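Local coordinates for protein peroxiredoxin (Mycobacterium tuberculosis, PDB 5EPF) that reduces hydrogen peroxide and organic hydroperoxides to water and alcohols as a thiol-specific peroxidase, protecting the cell against oxidative stress, at residues 16-21 with 28-33; 45-50 with 77-82; 54-59 with 93-98. One frame throughout, in Å; residues are numbered along the deposited sequence. Where two conformers were deposited one is given.

How the contacts relate
From the N terminus the chain first folds back on itself in contact 1, a hairpin closed across six residues and finished before the others begin. Contact 2 opens at 45-50, just after strand 39-43, and contact 3 opens at 54-59 in helix 50-61. Contact 2 closes at 77-82 and contact 3 only at 93-98, so the two cross, their segments alternating along the chain. Contact 2 ties the peroxidatic loop to the end of strand 72-77, and contact 3 ties its helix to the loop that leads into the neighbouring parallel strand 97-99; Ser77 N probably bonds Leu98 O. Leu98 also packs against Phe18, joining contact 1 to the sheet.

Contact 1. Residues 16-21 with 28-33; sequences ADFELP and RRLSVL
Asp17 turns its CG away from its backbone N (chi1 -160°), sending the carboxylate past Leu30 to Ser31, whose OG lies between its own N and carbonyl carbon (chi1 58°) and meets the acid. One residue thus serves both oxygens: Ser31 OG donates to Asp17 OD2 at 2.7 Å, and Ser31 N reaches Asp17 OD1 at 2.9 Å from above the carboxylate plane. A short acid and a small hydroxyl suit this close meeting at a helix start. Next to it, Leu30 N bonds Phe18 O at 2.9 Å almost in line with the carbonyl, while Leu30 CB sits over one face of the Phe18 ring, a CH-pi contact 4.1 Å from the centroid.

Farther along, Leu20 and Arg28 form the antiparallel hydrogen-bonded pair of the hairpin, with Leu20 N to Arg28 O at 3.0 Å and Arg28 N to Leu20 O at 2.8 Å. Glu19 and Arg29, the non-hydrogen-bonded pair, run side by side on one face in a salt bridge: Arg29 NE and NH2 both turn, side-on, to Glu19 OE2, though the fine geometry is doubtful because Glu19 has two conformers. Arg28 points to the other face and turns to Asp22. Val105 and Leu98 cover Phe18 and Leu20.

Leu30 N and Ser31 N, starting helix 30-33, therefore both take acceptors from the loop leading into strand 19-21, and the helix end would probably stabilise the negative charge of Asp17.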
ATOM      1  N   ALA A  16     -10.930  -0.540  -9.093  1.00 13.55           N
ATOM      2  CA  ALA A  16     -11.450  -1.886  -9.295  1.00 13.56           C
ATOM      3  C   ALA A  16     -10.950  -2.830  -8.198  1.00 12.45           C
ATOM      4  O   ALA A  16      -9.834  -2.692  -7.693  1.00 12.65           O
ATOM      5  CB  ALA A  16     -11.010  -2.406 -10.661  1.00 15.42           C
ATOM      6  N   ASP A  17     -11.799  -3.769  -7.790  1.00 12.11           N
ATOM      7  CA  ASP A  17     -11.391  -4.784  -6.828  1.00 11.44           C
ATOM      8  C   ASP A  17     -10.275  -5.629  -7.432  1.00 11.23           C
ATOM      9  O   ASP A  17     -10.158  -5.752  -8.650  1.00 12.92           O
ATOM     10  CB  ASP A  17     -12.619  -5.638  -6.472  1.00 11.64           C
ATOM     11  CG  ASP A  17     -12.467  -6.392  -5.168  1.00 10.54           C
ATOM     12  OD1 ASP A  17     -11.497  -6.153  -4.414  1.00 10.78           O
ATOM     13  OD2 ASP A  17     -13.345  -7.239  -4.882  1.00 12.06           O
ATOM     14  N   PHE A  18      -9.438  -6.196  -6.570  1.00  9.73           N
ATOM     15  CA  PHE A  18      -8.342  -7.052  -7.017  1.00  9.43           C
ATOM     16  C   PHE A  18      -8.011  -8.043  -5.916  1.00  9.44           C
ATOM     17  O   PHE A  18      -8.381  -7.852  -4.754  1.00  9.43           O
ATOM     18  CB  PHE A  18      -7.074  -6.253  -7.411  1.00  9.57           C
ATOM     19  CG  PHE A  18      -6.414  -5.523  -6.250  1.00  9.21           C
ATOM     20  CD1 PHE A  18      -5.537  -6.189  -5.403  1.00 10.24           C
ATOM     21  CD2 PHE A  18      -6.659  -4.178  -6.014  1.00  9.59           C
ATOM     22  CE1 PHE A  18      -4.927  -5.517  -4.339  1.00 11.52           C
ATOM     23  CE2 PHE A  18      -6.038  -3.511  -4.966  1.00  9.63           C
ATOM     24  CZ  PHE A  18      -5.180  -4.177  -4.126  1.00 11.45           C
ATOM     25  N   GLU A  19      -7.231  -9.071  -6.292  1.00  9.47           N
ATOM     26  CA  GLU A  19      -6.747 -10.103  -5.377  0.80 10.12           C
ATOM     27  C   GLU A  19      -5.266 -10.338  -5.612  1.00  9.77           C
ATOM     28  O   GLU A  19      -4.815 -10.427  -6.757  1.00 11.07           O
ATOM     29  CB  GLU A  19      -7.471 -11.446  -5.586  0.80 14.36           C
ATOM     30  CG  GLU A  19      -8.918 -11.454  -5.138  0.80 18.42           C
ATOM     31  CD  GLU A  19      -9.544 -12.834  -5.254  0.80 21.42           C
ATOM     32  OE1 GLU A  19      -8.873 -13.778  -5.744  0.80 23.40           O
ATOM     33  OE2 GLU A  19     -10.712 -12.981  -4.845  0.80 23.28           O
ATOM     34  N   LEU A  20      -4.515 -10.449  -4.517  1.00  9.10           N
ATOM     35  CA  LEU A  20      -3.091 -10.779  -4.554  1.00  9.20           C
ATOM     36  C   LEU A  20      -2.742 -11.540  -3.287  1.00  8.59           C
ATOM     37  O   LEU A  20      -3.391 -11.341  -2.256  1.00  9.56           O
ATOM     38  CB  LEU A  20      -2.216  -9.515  -4.582  1.00  8.78           C
ATOM     39  CG  LEU A  20      -2.199  -8.713  -5.880  1.00  8.68           C
ATOM     40  CD1 LEU A  20      -1.364  -7.471  -5.673  1.00  9.63           C
ATOM     41  CD2 LEU A  20      -1.683  -9.525  -7.060  1.00  9.83           C
ATOM     42  N   PRO A  21      -1.688 -12.363  -3.307  1.00  9.40           N
ATOM     43  CA  PRO A  21      -1.260 -13.045  -2.078  1.00  9.97           C
ATOM     44  C   PRO A  21      -0.508 -12.129  -1.117  1.00  9.33           C
ATOM     45  O   PRO A  21       0.274 -11.265  -1.529  1.00 10.36           O
ATOM     46  CB  PRO A  21      -0.324 -14.138  -2.600  1.00 10.54           C
ATOM     47  CG  PRO A  21       0.256 -13.551  -3.859  1.00 10.84           C
ATOM     48  CD  PRO A  21      -0.872 -12.733  -4.477  1.00 10.62           C
ATOM     49  N   ARG A  28      -5.590 -12.317  -0.781  1.00 10.75           N
ATOM     50  CA  ARG A  28      -6.307 -11.242  -0.119  1.00 10.03           C
ATOM     51  C   ARG A  28      -7.011 -10.411  -1.183  1.00 10.74           C
ATOM     52  O   ARG A  28      -6.485 -10.209  -2.284  1.00 13.92           O
ATOM     53  CB  ARG A  28      -5.342 -10.343   0.642  1.00  9.69           C
ATOM     54  CG  ARG A  28      -4.410 -11.088   1.611  1.00  9.90           C
ATOM     55  CD  ARG A  28      -5.175 -11.868   2.673  1.00 10.78           C
ATOM     56  NE  ARG A  28      -5.836 -11.024   3.670  1.00  9.85           N
ATOM     57  CZ  ARG A  28      -5.254 -10.527   4.756  1.00 10.01           C
ATOM     58  NH1 ARG A  28      -3.970 -10.768   5.000  1.00 10.60           N
ATOM     59  NH2 ARG A  28      -5.959  -9.783   5.599  1.00 10.85           N
ATOM     60  N   ARG A  29      -8.187  -9.902  -0.851  1.00 10.06           N
ATOM     61  CA  ARG A  29      -9.027  -9.194  -1.808  1.00 10.40           C
ATOM     62  C   ARG A  29      -9.299  -7.793  -1.282  1.00  9.26           C
ATOM     63  O   ARG A  29      -9.664  -7.630  -0.111  1.00  9.77           O
ATOM     64  CB  ARG A  29     -10.340  -9.954  -1.999  1.00 12.31           C
ATOM     65  CG  ARG A  29     -11.251  -9.395  -3.082  1.00 15.86           C
ATOM     66  CD  ARG A  29     -12.528 -10.241  -3.266  1.00 18.94           C
ATOM     67  NE  ARG A  29     -12.219 -11.673  -3.269  1.00 22.00           N
ATOM     68  CZ  ARG A  29     -12.840 -12.603  -2.542  1.00 24.91           C
ATOM     69  NH1 ARG A  29     -13.870 -12.289  -1.759  1.00 25.85           N
ATOM     70  NH2 ARG A  29     -12.445 -13.862  -2.625  1.00 26.64           N
ATOM     71  N   LEU A  30      -9.131  -6.779  -2.143  1.00  9.32           N
ATOM     72  CA  LEU A  30      -9.328  -5.398  -1.696  1.00  9.55           C
ATOM     73  C   LEU A  30     -10.675  -5.204  -1.009  1.00  9.07           C
ATOM     74  O   LEU A  30     -10.748  -4.592   0.060  1.00  9.49           O
ATOM     75  CB  LEU A  30      -9.156  -4.422  -2.862  1.00  9.27           C
ATOM     76  CG  LEU A  30      -9.369  -2.952  -2.468  1.00 10.17           C
ATOM     77  CD1 LEU A  30      -8.318  -2.451  -1.475  1.00 11.52           C
ATOM     78  CD2 LEU A  30      -9.430  -2.056  -3.690  1.00 10.95           C
ATOM     79  N   SER A  31     -11.751  -5.716  -1.607  1.00  9.65           N
ATOM     80  CA  SER A  31     -13.081  -5.513  -1.027  1.00 11.51           C
ATOM     81  C   SER A  31     -13.215  -6.154   0.360  1.00 12.40           C
ATOM     82  O   SER A  31     -13.957  -5.644   1.212  1.00 14.16           O
ATOM     83  CB  SER A  31     -14.140  -6.038  -1.990  1.00 13.34           C
ATOM     84  OG  SER A  31     -13.920  -7.414  -2.259  1.00 14.72           O
ATOM     85  N   VAL A  32     -12.498  -7.245   0.618  1.00 12.01           N
ATOM     86  CA  VAL A  32     -12.506  -7.839   1.951  1.00 12.43           C
ATOM     87  C   VAL A  32     -11.579  -7.069   2.886  1.00 10.77           C
ATOM     88  O   VAL A  32     -11.900  -6.871   4.069  1.00 11.18           O
ATOM     89  CB  VAL A  32     -12.178  -9.344   1.901  1.00 13.46           C
ATOM     90  CG1 VAL A  32     -12.169  -9.925   3.301  1.00 14.89           C
ATOM     91  CG2 VAL A  32     -13.160 -10.080   0.995  1.00 14.99           C
ATOM     92  N   LEU A  33     -10.423  -6.601   2.379  1.00  9.74           N
ATOM     93  CA  LEU A  33      -9.558  -5.749   3.196  1.00  9.72           C
ATOM     94  C   LEU A  33     -10.276  -4.476   3.642  1.00 10.83           C
ATOM     95  O   LEU A  33      -9.969  -3.933   4.705  1.00 12.17           O
ATOM     96  CB  LEU A  33      -8.286  -5.411   2.412  1.00  9.10           C
ATOM     97  CG  LEU A  33      -7.344  -6.581   2.121  1.00  8.74           C
ATOM     98  CD1 LEU A  33      -6.356  -6.229   1.029  1.00 10.03           C
ATOM     99  CD2 LEU A  33      -6.636  -7.036   3.390  1.00 11.26           C
TER

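Contact 2. Residues 45-50 with 77-82; sequences PAAMTP and STDPVR. With EDO (1,2-ethanediol), chain D.
Asp79 reaches across to Ala47, and its side chain carries most of this contact. From CB the chain leaves with CG opposite the carbonyl carbon and beside the backbone N (chi1 -66°), which directs the carboxylate at the 45-50 loop. Asp79 CG lies 3.8 Å from Ala47 CB, a methyl small enough to let the acid approach the main chain. At the tip the two oxygens have different tasks. Ala47 N donates to Asp79 OD2 at 2.8 Å in an almost straight bond (174°), and Ser77 OG donates to the same Asp79 OD2 at 2.7 Å. The two donors come from opposite faces of the carboxylate plane, a double grip that should fix the rotation of the group. OD1 takes water instead: water 2 donates to Asp79 OD1 at 2.9 Å and also to Pro45 O, while water 3 links OD1 to Ala47 O.

Ser77 works in two directions, because Asp79 N donates back to Ser77 OG at 3.1 Å, closing an ST turn. Water 1 adds a further bridge, from Pro45 O to Thr78 N. Within the loop, Ala46 to Thr49 make a type II turn, and Thr49 OG1 bonds Ala46 O. Pro45, Thr49 and Cys52 match the Pro-x-x-x-Thr-x-x-Cys signature of peroxiredoxins, Cys52 being the probable sulfenic acid-forming residue. At the start of helix 81-91 sits an ethanediol, probably from the crystallisation liquor; its O1 accepts from both Arg82 N and Arg82 NE.

The contact thus joins the turn between strand 39-43 and helix 50-61 to the end of strand 72-77 and the start of helix 81-91, whose Gln84 and Phe87 pack against Ala47.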
ATOM      1  N   PRO A  45       8.910   0.649  -4.101  1.00  8.05           N
ATOM      2  CA  PRO A  45       9.694   0.009  -5.181  1.00  9.11           C
ATOM      3  C   PRO A  45      10.292  -1.337  -4.812  1.00  8.56           C
ATOM      4  O   PRO A  45      10.249  -2.274  -5.617  1.00  8.43           O
ATOM      5  CB  PRO A  45      10.767   1.061  -5.535  1.00 10.33           C
ATOM      6  CG  PRO A  45      10.298   2.346  -4.959  1.00 11.90           C
ATOM      7  CD  PRO A  45       9.289   2.060  -3.885  1.00  8.23           C
ATOM      8  N   ALA A  46      10.876  -1.453  -3.624  1.00  8.05           N
ATOM      9  CA  ALA A  46      11.711  -2.612  -3.332  1.00  8.50           C
ATOM     10  C   ALA A  46      11.756  -2.838  -1.830  1.00  8.22           C
ATOM     11  O   ALA A  46      12.312  -2.022  -1.085  1.00  9.70           O
ATOM     12  CB  ALA A  46      13.124  -2.425  -3.891  1.00 10.22           C
ATOM     13  N   ALA A  47      11.212  -3.972  -1.404  1.00  7.63           N
ATOM     14  CA  ALA A  47      11.309  -4.393  -0.020  1.00  7.91           C
ATOM     15  C   ALA A  47      12.756  -4.377   0.449  1.00  8.36           C
ATOM     16  O   ALA A  47      13.675  -4.703  -0.305  1.00  9.10           O
ATOM     17  CB  ALA A  47      10.755  -5.813   0.087  1.00  8.62           C
ATOM     18  N   MET A  48      12.934  -3.966   1.704  0.58  8.56           N
ATOM     19  CA  MET A  48      14.159  -4.036   2.489  0.58 10.26           C
ATOM     20  C   MET A  48      15.183  -2.957   2.159  0.58 10.30           C
ATOM     21  O   MET A  48      16.194  -2.901   2.840  0.58 10.38           O
ATOM     22  CB  MET A  48      14.806  -5.429   2.500  0.58 11.39           C
ATOM     23  CG  MET A  48      13.836  -6.480   3.002  0.58 12.00           C
ATOM     24  SD  MET A  48      14.542  -8.117   3.126  0.58 12.06           S
ATOM     25  CE  MET A  48      15.916  -7.818   4.253  0.58 12.70           C
ATOM     26  N   THR A  49      14.952  -2.105   1.172  1.00  9.67           N
ATOM     27  CA  THR A  49      15.893  -1.031   0.894  1.00 10.70           C
ATOM     28  C   THR A  49      15.699   0.048   1.948  1.00 11.32           C
ATOM     29  O   THR A  49      14.639   0.110   2.577  1.00 12.28           O
ATOM     30  CB  THR A  49      15.681  -0.429  -0.494  1.00 13.91           C
ATOM     31  OG1 THR A  49      14.375   0.149  -0.564  1.00 17.44           O
ATOM     32  CG2 THR A  49      15.891  -1.497  -1.572  1.00 16.12           C
ATOM     33  N   PRO A  50      16.690   0.926   2.169  1.00 10.72           N
ATOM     34  CA  PRO A  50      16.567   1.866   3.302  1.00 11.31           C
ATOM     35  C   PRO A  50      15.362   2.794   3.226  1.00 11.10           C
ATOM     36  O   PRO A  50      14.707   3.023   4.252  1.00 11.44           O
ATOM     37  CB  PRO A  50      17.915   2.603   3.289  1.00 12.28           C
ATOM     38  CG  PRO A  50      18.862   1.574   2.693  1.00 11.99           C
ATOM     39  CD  PRO A  50      18.047   0.964   1.585  1.00 11.31           C
ATOM     40  N   SER A  77       4.160  -4.364  -3.493  1.00  7.12           N
ATOM     41  CA  SER A  77       5.244  -4.154  -4.448  1.00  7.49           C
ATOM     42  C   SER A  77       5.277  -5.354  -5.389  1.00  6.98           C
ATOM     43  O   SER A  77       4.523  -6.316  -5.217  1.00  8.18           O
ATOM     44  CB  SER A  77       6.601  -4.003  -3.746  1.00  7.98           C
ATOM     45  OG  SER A  77       7.002  -5.282  -3.263  1.00  8.04           O
ATOM     46  N   THR A  78       6.193  -5.319  -6.358  1.00  8.14           N
ATOM     47  CA  THR A  78       6.389  -6.472  -7.228  1.00  8.87           C
ATOM     48  C   THR A  78       7.308  -7.528  -6.623  1.00  9.34           C
ATOM     49  O   THR A  78       7.599  -8.516  -7.298  1.00 10.87           O
ATOM     50  CB  THR A  78       6.936  -6.038  -8.591  1.00 10.11           C
ATOM     51  OG1 THR A  78       8.182  -5.353  -8.408  1.00 11.24           O
ATOM     52  CG2 THR A  78       5.936  -5.150  -9.320  1.00 11.67           C
ATOM     53  N   ASP A  79       7.780  -7.349  -5.392  1.00  8.05           N
ATOM     54  CA  ASP A  79       8.665  -8.343  -4.798  1.00  8.48           C
ATOM     55  C   ASP A  79       7.930  -9.671  -4.586  1.00  8.82           C
ATOM     56  O   ASP A  79       6.729  -9.686  -4.309  1.00  9.16           O
ATOM     57  CB  ASP A  79       9.170  -7.835  -3.456  1.00  9.01           C
ATOM     58  CG  ASP A  79      10.054  -6.621  -3.605  1.00  9.56           C
ATOM     59  OD1 ASP A  79      11.126  -6.752  -4.226  1.00 11.30           O
ATOM     60  OD2 ASP A  79       9.690  -5.532  -3.124  1.00 10.10           O
ATOM     61  N   PRO A  80       8.643 -10.799  -4.688  1.00  8.75           N
ATOM     62  CA  PRO A  80       8.019 -12.109  -4.456  0.55  9.28           C
ATOM     63  C   PRO A  80       7.566 -12.264  -3.010  1.00  8.30           C
ATOM     64  O   PRO A  80       8.079 -11.617  -2.089  1.00  8.71           O
ATOM     65  CB  PRO A  80       9.150 -13.101  -4.773  0.55 10.36           C
ATOM     66  CG  PRO A  80      10.047 -12.372  -5.689  0.55  9.99           C
ATOM     67  CD  PRO A  80      10.006 -10.931  -5.231  0.55  9.50           C
ATOM     68  N   VAL A  81       6.597 -13.164  -2.815  1.00  8.96           N
ATOM     69  CA  VAL A  81       6.079 -13.468  -1.480  1.00  9.80           C
ATOM     70  C   VAL A  81       7.211 -13.757  -0.503  1.00  9.73           C
ATOM     71  O   VAL A  81       7.207 -13.271   0.630  1.00  9.80           O
ATOM     72  CB  VAL A  81       5.077 -14.641  -1.565  1.00 10.21           C
ATOM     73  CG1 VAL A  81       4.711 -15.192  -0.189  1.00 11.08           C
ATOM     74  CG2 VAL A  81       3.804 -14.196  -2.298  1.00 11.01           C
ATOM     75  N   ARG A  82       8.204 -14.551  -0.919  1.00 10.31           N
ATOM     76  CA  ARG A  82       9.252 -14.932   0.025  0.55 10.92           C
ATOM     77  C   ARG A  82      10.058 -13.728   0.504  1.00 10.21           C
ATOM     78  O   ARG A  82      10.525 -13.717   1.651  1.00 11.53           O
ATOM     79  CB  ARG A  82      10.156 -16.022  -0.561  0.55 12.35           C
ATOM     80  CG  ARG A  82      11.094 -15.571  -1.673  0.55 14.37           C
ATOM     81  CD  ARG A  82      11.789 -16.780  -2.324  0.55 17.29           C
ATOM     82  NE  ARG A  82      10.813 -17.615  -3.016  0.55 19.56           N
ATOM     83  CZ  ARG A  82      11.107 -18.652  -3.790  0.55 21.58           C
ATOM     84  NH1 ARG A  82      12.372 -19.009  -3.985  0.55 22.92           N
ATOM     85  NH2 ARG A  82      10.121 -19.334  -4.367  0.55 21.96           N
TER
HETATM   86  C1  EDO D 202       7.040 -17.146  -3.809  1.00 24.80           C
HETATM   87  O1  EDO D 202       8.045 -16.261  -3.313  1.00 21.44           O
HETATM   88  C2  EDO D 202       6.977 -18.392  -2.939  1.00 28.12           C
HETATM   89  O2  EDO D 202       6.715 -18.008  -1.591  1.00 29.61           O
HETATM   90  O   HOH W   1       7.967  -2.995  -7.126  1.00  9.39           O
HETATM   91  O   HOH W   2      11.444  -4.693  -6.278  1.00 13.57           O
HETATM   92  O   HOH W   3      13.533  -5.739  -3.250  1.00 21.11           O

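Contact 3. Residues 54-59 with 93-98; sequences KEACHF and FDYPLL
Ala56 meets both aromatic residues of the facing loop, Phe93 and Tyr95. Ala56 CB lies 3.4 Å from Phe93 CZ, close packing that the small methyl permits, and 3.4 Å from Tyr95 OH as well. Ala56 O accepts a hydrogen bond from Tyr95 OH at 2.8 Å; the hydroxyl comes from the side of the C=O bond (112° at oxygen) and from above its plane. Tyr95 reaches it because its CG stands between its own backbone N and carbonyl carbon (chi1 56°), pointing the ring at the helix. Tyr95 OH also sits 3.5 Å above the plane of the Phe93 ring, over the centre.

Cys57 comes next. Cys57 SG approaches the edge of the Phe93 ring, 4.0 Å from Phe93 CE2, a sulfur-aromatic contact. About one turn beyond Ala56, Phe59 CB lies 4.0 Å from Tyr95 OH, while the Phe59 ring leads away to stack on Phe42. Phe87 of helix 81-91 meets Phe93 edge-to-face and also touches Ala56.

Cys57 is the likely disulfide partner of Cys52, but that bond is absent here and both residues remain in helix 50-61. One hydroxyl-to-carbonyl bond and dispersion hold the segments, with the Cys57 sulfur against an aromatic edge, consistent with the fully folded state from which the helix would be expected to unwind locally for the disulfide to form, as in related peroxiredoxins.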
ATOM      1  N   LYS A  54      12.224   2.714   5.814  1.00  8.86           N
ATOM      2  CA  LYS A  54      11.774   3.882   6.570  1.00  9.08           C
ATOM      3  C   LYS A  54      10.270   4.089   6.405  1.00  8.52           C
ATOM      4  O   LYS A  54       9.542   4.257   7.390  1.00  8.67           O
ATOM      5  CB  LYS A  54      12.534   5.128   6.115  1.00 10.01           C
ATOM      6  CG  LYS A  54      12.196   6.378   6.920  1.00 11.27           C
ATOM      7  CD  LYS A  54      13.121   7.558   6.527  1.00 12.81           C
ATOM      8  CE  LYS A  54      12.809   8.837   7.304  1.00 15.81           C
ATOM      9  NZ  LYS A  54      13.043   8.685   8.774  1.00 18.16           N
ATOM     10  N   GLU A  55       9.782   4.048   5.161  1.00  8.07           N
ATOM     11  CA  GLU A  55       8.363   4.284   4.907  1.00  7.99           C
ATOM     12  C   GLU A  55       7.494   3.246   5.612  1.00  7.51           C
ATOM     13  O   GLU A  55       6.522   3.595   6.299  1.00  7.83           O
ATOM     14  CB  GLU A  55       8.106   4.258   3.397  1.00  7.71           C
ATOM     15  CG  GLU A  55       6.645   4.503   3.086  1.00  7.68           C
ATOM     16  CD  GLU A  55       6.252   4.324   1.642  1.00  7.59           C
ATOM     17  OE1 GLU A  55       7.083   3.966   0.788  1.00  9.24           O
ATOM     18  OE2 GLU A  55       5.044   4.534   1.354  1.00  7.80           O
ATOM     19  N   ALA A  56       7.844   1.964   5.461  1.00  7.28           N
ATOM     20  CA  ALA A  56       7.016   0.890   5.990  1.00  7.57           C
ATOM     21  C   ALA A  56       7.118   0.801   7.508  1.00  7.21           C
ATOM     22  O   ALA A  56       6.133   0.459   8.172  1.00  7.28           O
ATOM     23  CB  ALA A  56       7.415  -0.428   5.323  1.00  7.51           C
ATOM     24  N   CYS A  57       8.287   1.103   8.079  1.00  7.66           N
ATOM     25  CA  CYS A  57       8.394   1.135   9.533  1.00  8.32           C
ATOM     26  C   CYS A  57       7.618   2.302  10.133  1.00  8.17           C
ATOM     27  O   CYS A  57       7.139   2.203  11.270  1.00  9.53           O
ATOM     28  CB  CYS A  57       9.861   1.178   9.964  1.00  9.70           C
ATOM     29  SG  CYS A  57      10.712  -0.407   9.753  1.00 10.55           S
ATOM     30  N   HIS A  58       7.495   3.417   9.404  1.00  8.70           N
ATOM     31  CA  HIS A  58       6.659   4.508   9.891  1.00  8.76           C
ATOM     32  C   HIS A  58       5.191   4.094   9.908  1.00  7.78           C
ATOM     33  O   HIS A  58       4.486   4.352  10.892  1.00  8.80           O
ATOM     34  CB  HIS A  58       6.908   5.767   9.056  1.00  9.38           C
ATOM     35  CG  HIS A  58       6.329   7.013   9.649  1.00  8.61           C
ATOM     36  ND1 HIS A  58       6.566   7.406  10.946  1.00 10.30           N
ATOM     37  CD2 HIS A  58       5.523   7.961   9.113  1.00  9.46           C
ATOM     38  CE1 HIS A  58       5.940   8.547  11.183  1.00 10.44           C
ATOM     39  NE2 HIS A  58       5.296   8.903  10.087  1.00 10.43           N
ATOM     40  N   PHE A  59       4.728   3.390   8.862  1.00  7.46           N
ATOM     41  CA  PHE A  59       3.394   2.791   8.907  1.00  7.31           C
ATOM     42  C   PHE A  59       3.248   1.846  10.092  1.00  7.86           C
ATOM     43  O   PHE A  59       2.227   1.877  10.795  1.00  8.43           O
ATOM     44  CB  PHE A  59       3.088   2.043   7.614  1.00  7.18           C
ATOM     45  CG  PHE A  59       2.528   2.917   6.516  1.00  7.29           C
ATOM     46  CD1 PHE A  59       1.225   3.395   6.585  1.00  7.94           C
ATOM     47  CD2 PHE A  59       3.298   3.262   5.407  1.00  6.94           C
ATOM     48  CE1 PHE A  59       0.706   4.195   5.573  1.00  7.88           C
ATOM     49  CE2 PHE A  59       2.787   4.066   4.394  1.00  7.19           C
ATOM     50  CZ  PHE A  59       1.474   4.537   4.487  1.00  7.22           C
ATOM     51  N   PHE A  93       6.221  -6.284  11.004  1.00 10.09           N
ATOM     52  CA  PHE A  93       5.048  -5.579  10.495  1.00 10.38           C
ATOM     53  C   PHE A  93       3.767  -6.260  10.945  1.00 12.04           C
ATOM     54  O   PHE A  93       3.620  -7.480  10.835  1.00 13.48           O
ATOM     55  CB  PHE A  93       5.059  -5.502   8.971  1.00  9.86           C
ATOM     56  CG  PHE A  93       6.137  -4.625   8.410  1.00  9.73           C
ATOM     57  CD1 PHE A  93       6.619  -4.852   7.131  1.00 10.18           C
ATOM     58  CD2 PHE A  93       6.684  -3.586   9.160  1.00 10.39           C
ATOM     59  CE1 PHE A  93       7.617  -4.055   6.603  1.00 10.20           C
ATOM     60  CE2 PHE A  93       7.677  -2.789   8.627  1.00 10.16           C
ATOM     61  CZ  PHE A  93       8.147  -3.028   7.357  1.00  9.98           C
ATOM     62  N   ASP A  94       2.830  -5.457  11.433  1.00 11.64           N
ATOM     63  CA  ASP A  94       1.534  -5.942  11.895  1.00 11.92           C
ATOM     64  C   ASP A  94       0.449  -5.710  10.849  1.00 12.13           C
ATOM     65  O   ASP A  94      -0.665  -5.323  11.202  1.00 15.12           O
ATOM     66  CB  ASP A  94       1.166  -5.262  13.216  1.00 12.76           C
ATOM     67  CG  ASP A  94       1.027  -3.748  13.078  1.00 14.60           C
ATOM     68  OD1 ASP A  94       1.849  -3.108  12.377  1.00 14.08           O
ATOM     69  OD2 ASP A  94       0.072  -3.202  13.676  1.00 17.97           O
ATOM     70  N   TYR A  95       0.753  -5.912   9.571  1.00  9.48           N
ATOM     71  CA  TYR A  95      -0.187  -5.631   8.494  1.00  8.30           C
ATOM     72  C   TYR A  95       0.238  -6.424   7.259  1.00  7.75           C
ATOM     73  O   TYR A  95       1.376  -6.908   7.180  1.00  8.34           O
ATOM     74  CB  TYR A  95      -0.276  -4.116   8.210  1.00  7.73           C
ATOM     75  CG  TYR A  95       1.047  -3.440   7.886  1.00  6.58           C
ATOM     76  CD1 TYR A  95       1.537  -3.418   6.581  1.00  7.89           C
ATOM     77  CD2 TYR A  95       1.801  -2.792   8.882  1.00  7.35           C
ATOM     78  CE1 TYR A  95       2.723  -2.816   6.267  1.00  7.54           C
ATOM     79  CE2 TYR A  95       3.013  -2.173   8.565  1.00  7.45           C
ATOM     80  CZ  TYR A  95       3.472  -2.190   7.258  1.00  6.83           C
ATOM     81  OH  TYR A  95       4.650  -1.573   6.891  1.00  8.00           O
ATOM     82  N   PRO A  96      -0.634  -6.540   6.260  1.00  8.25           N
ATOM     83  CA  PRO A  96      -0.297  -7.313   5.059  1.00  8.17           C
ATOM     84  C   PRO A  96       0.659  -6.589   4.118  1.00  6.97           C
ATOM     85  O   PRO A  96       0.573  -5.370   3.917  1.00  8.03           O
ATOM     86  CB  PRO A  96      -1.665  -7.514   4.383  1.00  8.79           C
ATOM     87  CG  PRO A  96      -2.697  -7.198   5.444  1.00  8.95           C
ATOM     88  CD  PRO A  96      -2.048  -6.110   6.250  1.00  8.78           C
ATOM     89  N   LEU A  97       1.553  -7.376   3.519  1.00  7.84           N
ATOM     90  CA  LEU A  97       2.340  -6.971   2.356  1.00  7.55           C
ATOM     91  C   LEU A  97       1.905  -7.858   1.203  1.00  7.64           C
ATOM     92  O   LEU A  97       2.011  -9.087   1.304  1.00  9.40           O
ATOM     93  CB  LEU A  97       3.836  -7.178   2.588  1.00  7.48           C
ATOM     94  CG  LEU A  97       4.486  -6.406   3.735  1.00  7.26           C
ATOM     95  CD1 LEU A  97       5.975  -6.697   3.743  1.00  9.07           C
ATOM     96  CD2 LEU A  97       4.258  -4.898   3.621  1.00  8.15           C
ATOM     97  N   LEU A  98       1.412  -7.250   0.121  1.00  7.63           N
ATOM     98  CA  LEU A  98       0.943  -7.989  -1.040  1.00  7.91           C
ATOM     99  C   LEU A  98       2.038  -8.073  -2.096  1.00  7.34           C
ATOM    100  O   LEU A  98       2.794  -7.113  -2.319  1.00  7.96           O
ATOM    101  CB  LEU A  98      -0.302  -7.335  -1.645  1.00  8.25           C
ATOM    102  CG  LEU A  98      -1.473  -7.122  -0.679  1.00  9.25           C
ATOM    103  CD1 LEU A  98      -2.642  -6.522  -1.447  1.00  9.88           C
ATOM    104  CD2 LEU A  98      -1.868  -8.429   0.014  1.00 10.29           C
TER